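Acidocalcisomal pyrophosphatase (Trypanosoma brucei brucei, PDB 5C5V) probably hydrolyses inorganic pyrophosphate to phosphate with magnesium as cofactor. Local coordinates at residues M104-Y113 and F166-I177. Sequence-based numbering, arbitrary orientation.
Sequences MYTPSYRVLY and FEIATGESFNPI. With MG (magnesium ion), chain F.
Val111 and Ile177 form a single antiparallel, hydrogen-bonded bridge: Val111 N donates to Ile177 O at 2.8 Å, and Ile177 N to Val111 O at 3.0 Å. Beside it, Arg110 grips Glu172 side-on. Arg110 NE points almost straight (177°) at Glu172 OE1, 3.0 Å away and in the guanidinium plane. Arg110 NH2 reaches Glu172 OE2 at 2.9 Å on a more bent path. Both oxygens use their syn lone pairs. The arginine chain bends at chi2 (-67°), and NH1 turns back to Pro107 O and Tyr109 O. Four bonds thus fix the guanidinium's rotation, while CD rests on Pro176 CG.

The bridge joins the antiparallel sheet of strands 94-101, 110-117 and 123-126 to the small sheet in which strand 177-182, begun by Ile177, pairs with 166-168. Val111 and Ile177 meet CB to CB at 3.8 Å. Ile177 CD1 lies at the edge of the Tyr113 ring, whose OH bonds to Gly236 O. The Phe166 ring packs obliquely against Tyr109, planes 54° apart, and Met104 CE touches Phe166 CZ at 3.6 Å. Next to Phe166, Glu167 OE2 binds magnesium at 2.2 Å, and Glu167 also lines the imidodiphosphate pocket.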
loop_
_atom_site.group_PDB
_atom_site.type_symbol
_atom_site.label_atom_id
_atom_site.label_comp_id
_atom_site.label_asym_id
_atom_site.label_seq_id
_atom_site.Cartn_x
_atom_site.Cartn_y
_atom_site.Cartn_z
ATOM N N MET A 104 -0.424 29.248 -21.391
ATOM C CA MET A 104 -0.905 27.875 -21.509
ATOM C C MET A 104 -2.209 27.784 -22.290
ATOM O O MET A 104 -3.087 28.627 -22.141
ATOM C CB MET A 104 -1.092 27.246 -20.132
ATOM C CG MET A 104 -1.215 25.729 -20.176
ATOM S SD MET A 104 -1.180 25.018 -18.520
ATOM C CE MET A 104 -1.313 23.265 -18.871
ATOM N N TYR A 105 -2.306 26.751 -23.122
ATOM C CA TYR A 105 -3.476 26.480 -23.968
ATOM C C TYR A 105 -3.550 27.378 -25.199
ATOM O O TYR A 105 -4.521 27.312 -25.952
ATOM C CB TYR A 105 -4.771 26.609 -23.166
ATOM C CG TYR A 105 -4.808 25.720 -21.950
ATOM C CD1 TYR A 105 -4.526 24.363 -22.051
ATOM C CD2 TYR A 105 -5.110 26.239 -20.698
ATOM C CE1 TYR A 105 -4.557 23.541 -20.937
ATOM C CE2 TYR A 105 -5.146 25.426 -19.575
ATOM C CZ TYR A 105 -4.867 24.083 -19.704
ATOM O OH TYR A 105 -4.898 23.286 -18.592
ATOM N N THR A 106 -2.529 28.199 -25.407
ATOM C CA THR A 106 -2.390 28.939 -26.654
ATOM C C THR A 106 -1.191 28.368 -27.384
ATOM O O THR A 106 -0.409 27.627 -26.796
ATOM C CB THR A 106 -2.205 30.448 -26.441
ATOM O OG1 THR A 106 -0.872 30.713 -25.978
ATOM C CG2 THR A 106 -3.208 30.959 -25.429
ATOM N N PRO A 107 -1.045 28.699 -28.670
ATOM C CA PRO A 107 0.031 28.110 -29.475
ATOM C C PRO A 107 1.432 28.527 -29.045
ATOM O O PRO A 107 2.407 27.911 -29.494
ATOM C CB PRO A 107 -0.266 28.631 -30.886
ATOM C CG PRO A 107 -1.713 29.017 -30.864
ATOM C CD PRO A 107 -1.958 29.524 -29.478
ATOM N N SER A 108 1.543 29.549 -28.204
ATOM C CA SER A 108 2.856 30.080 -27.843
ATOM C C SER A 108 3.471 29.321 -26.673
ATOM O O SER A 108 4.678 29.388 -26.439
ATOM C CB SER A 108 2.766 31.571 -27.507
ATOM O OG SER A 108 1.989 31.780 -26.339
ATOM N N TYR A 109 2.634 28.598 -25.943
ATOM C CA TYR A 109 3.078 27.899 -24.750
ATOM C C TYR A 109 4.171 26.870 -25.030
ATOM O O TYR A 109 4.059 26.065 -25.950
ATOM C CB TYR A 109 1.886 27.225 -24.090
ATOM C CG TYR A 109 2.193 26.566 -22.771
ATOM C CD1 TYR A 109 2.453 27.325 -21.637
ATOM C CD2 TYR A 109 2.197 25.183 -22.654
ATOM C CE1 TYR A 109 2.720 26.722 -20.419
ATOM C CE2 TYR A 109 2.455 24.564 -21.436
ATOM C CZ TYR A 109 2.721 25.337 -20.325
ATOM O OH TYR A 109 2.987 24.722 -19.120
ATOM N N ARG A 110 5.230 26.909 -24.227
ATOM C CA ARG A 110 6.331 25.956 -24.323
ATOM C C ARG A 110 6.796 25.548 -22.931
ATOM O O ARG A 110 6.757 26.344 -21.987
ATOM C CB ARG A 110 7.516 26.548 -25.112
ATOM C CG ARG A 110 7.275 26.746 -26.606
ATOM C CD ARG A 110 7.116 25.421 -27.325
ATOM N NE ARG A 110 6.965 25.592 -28.770
ATOM C CZ ARG A 110 5.866 26.058 -29.355
ATOM N NH1 ARG A 110 4.813 26.397 -28.619
ATOM N NH2 ARG A 110 5.820 26.184 -30.672
ATOM N N VAL A 111 7.204 24.292 -22.795
ATOM C CA VAL A 111 7.884 23.850 -21.590
ATOM C C VAL A 111 9.335 23.536 -21.928
ATOM O O VAL A 111 9.620 22.596 -22.667
ATOM C CB VAL A 111 7.229 22.614 -20.964
ATOM C CG1 VAL A 111 7.945 22.270 -19.676
ATOM C CG2 VAL A 111 5.735 22.859 -20.715
ATOM N N LEU A 112 10.243 24.339 -21.384
ATOM C CA LEU A 112 11.661 24.222 -21.680
ATOM C C LEU A 112 12.401 23.498 -20.572
ATOM O O LEU A 112 12.029 23.608 -19.402
ATOM C CB LEU A 112 12.289 25.608 -21.897
ATOM C CG LEU A 112 11.925 26.333 -23.193
ATOM C CD1 LEU A 112 10.433 26.588 -23.235
ATOM C CD2 LEU A 112 12.720 27.640 -23.354
ATOM N N TYR A 113 13.452 22.772 -20.956
ATOM C CA TYR A 113 14.272 22.014 -20.026
ATOM C C TYR A 113 15.704 22.527 -19.975
ATOM O O TYR A 113 16.281 22.915 -20.994
ATOM C CB TYR A 113 14.270 20.535 -20.397
ATOM C CG TYR A 113 12.925 19.863 -20.193
ATOM C CD1 TYR A 113 12.701 19.008 -19.119
ATOM C CD2 TYR A 113 11.883 20.092 -21.079
ATOM C CE1 TYR A 113 11.456 18.390 -18.934
ATOM C CE2 TYR A 113 10.660 19.499 -20.910
ATOM C CZ TYR A 113 10.447 18.648 -19.839
ATOM O OH TYR A 113 9.222 18.068 -19.704
ATOM N N PHE A 166 -0.464 17.846 -25.099
ATOM C CA PHE A 166 0.910 18.287 -25.147
ATOM C C PHE A 166 1.779 17.172 -25.725
ATOM O O PHE A 166 1.423 15.998 -25.631
ATOM C CB PHE A 166 1.390 18.690 -23.764
ATOM C CG PHE A 166 0.657 19.866 -23.197
ATOM C CD1 PHE A 166 -0.223 19.709 -22.135
ATOM C CD2 PHE A 166 0.830 21.125 -23.734
ATOM C CE1 PHE A 166 -0.896 20.793 -21.614
ATOM C CE2 PHE A 166 0.168 22.216 -23.214
ATOM C CZ PHE A 166 -0.708 22.054 -22.157
ATOM N N GLU A 167 2.891 17.568 -26.342
ATOM C CA GLU A 167 3.813 16.693 -27.054
ATOM C C GLU A 167 5.211 17.305 -27.000
ATOM O O GLU A 167 5.364 18.525 -27.058
ATOM C CB GLU A 167 3.424 16.534 -28.528
ATOM C CG GLU A 167 2.329 15.535 -28.834
ATOM C CD GLU A 167 2.083 15.375 -30.341
ATOM O OE1 GLU A 167 2.809 16.016 -31.146
ATOM O OE2 GLU A 167 1.153 14.608 -30.719
ATOM N N ILE A 168 6.229 16.464 -26.915
ATOM C CA ILE A 168 7.582 16.910 -27.183
ATOM C C ILE A 168 7.638 17.401 -28.626
ATOM O O ILE A 168 7.220 16.680 -29.529
ATOM C CB ILE A 168 8.601 15.784 -26.971
ATOM C CG1 ILE A 168 8.621 15.367 -25.493
ATOM C CG2 ILE A 168 9.957 16.217 -27.460
ATOM C CD1 ILE A 168 9.565 14.225 -25.190
ATOM N N ALA A 169 8.077 18.640 -28.835
ATOM C CA ALA A 169 8.159 19.188 -30.187
ATOM C C ALA A 169 9.427 18.675 -30.881
ATOM O O ALA A 169 10.518 19.252 -30.753
ATOM C CB ALA A 169 8.131 20.706 -30.163
ATOM N N THR A 170 9.273 17.588 -31.626
ATOM C CA THR A 170 10.402 16.928 -32.261
ATOM C C THR A 170 11.012 17.802 -33.346
ATOM O O THR A 170 12.131 17.570 -33.794
ATOM C CB THR A 170 9.972 15.581 -32.860
ATOM O OG1 THR A 170 8.883 15.798 -33.772
ATOM C CG2 THR A 170 9.491 14.652 -31.754
ATOM N N GLY A 171 10.272 18.818 -33.764
ATOM C CA GLY A 171 10.708 19.648 -34.871
ATOM C C GLY A 171 11.452 20.898 -34.455
ATOM O O GLY A 171 11.981 21.601 -35.296
ATOM N N GLU A 172 11.475 21.193 -33.161
ATOM C CA GLU A 172 12.102 22.422 -32.686
ATOM C C GLU A 172 13.378 22.157 -31.904
ATOM O O GLU A 172 13.494 21.137 -31.224
ATOM C CB GLU A 172 11.132 23.226 -31.816
ATOM C CG GLU A 172 9.821 23.564 -32.516
ATOM C CD GLU A 172 8.827 24.256 -31.602
ATOM O OE1 GLU A 172 9.226 24.735 -30.515
ATOM O OE2 GLU A 172 7.644 24.327 -31.974
ATOM N N SER A 173 14.330 23.080 -32.011
ATOM C CA SER A 173 15.579 23.000 -31.252
ATOM C C SER A 173 15.326 22.862 -29.763
ATOM O O SER A 173 14.538 23.621 -29.199
ATOM C CB SER A 173 16.446 24.245 -31.489
ATOM O OG SER A 173 16.793 24.376 -32.850
ATOM N N PHE A 174 16.018 21.905 -29.145
ATOM C CA PHE A 174 15.929 21.631 -27.719
ATOM C C PHE A 174 14.588 20.936 -27.377
ATOM O O PHE A 174 14.329 20.633 -26.219
ATOM C CB PHE A 174 16.122 22.921 -26.898
ATOM C CG PHE A 174 17.515 23.529 -27.024
ATOM C CD1 PHE A 174 18.612 22.926 -26.422
ATOM C CD2 PHE A 174 17.718 24.699 -27.749
ATOM C CE1 PHE A 174 19.910 23.483 -26.550
ATOM C CE2 PHE A 174 19.003 25.267 -27.886
ATOM C CZ PHE A 174 20.097 24.660 -27.285
ATOM N N ASN A 175 13.766 20.697 -28.403
ATOM C CA ASN A 175 12.567 19.873 -28.312
ATOM C C ASN A 175 11.704 20.171 -27.089
ATOM O O ASN A 175 11.383 19.280 -26.310
ATOM C CB ASN A 175 12.954 18.396 -28.326
ATOM C CG ASN A 175 13.932 18.073 -29.424
ATOM O OD1 ASN A 175 15.072 17.721 -29.158
ATOM N ND2 ASN A 175 13.500 18.210 -30.666
ATOM N N PRO A 176 11.346 21.442 -26.910
ATOM C CA PRO A 176 10.472 21.781 -25.797
ATOM C C PRO A 176 9.120 21.088 -25.931
ATOM O O PRO A 176 8.756 20.636 -27.018
ATOM C CB PRO A 176 10.329 23.297 -25.920
ATOM C CG PRO A 176 10.562 23.576 -27.376
ATOM C CD PRO A 176 11.638 22.610 -27.759
ATOM N N ILE A 177 8.386 20.992 -24.832
ATOM C CA ILE A 177 7.026 20.493 -24.924
ATOM C C ILE A 177 6.096 21.607 -25.375
ATOM O O ILE A 177 6.169 22.741 -24.905
ATOM C CB ILE A 177 6.557 19.913 -23.608
ATOM C CG1 ILE A 177 7.181 18.529 -23.429
ATOM C CG2 ILE A 177 5.046 19.807 -23.599
ATOM C CD1 ILE A 177 6.982 17.943 -22.044
HETATM MG MG MG F . 0.900 13.078 -32.307
HETATM O O HOH W 1 14.127 22.419 -23.831
HETATM O O HOH W 2 2.860 13.877 -32.979
HETATM O O HOH W 3 0.825 12.041 -34.145
HETATM O O HOH W 4 0.049 14.345 -33.668
#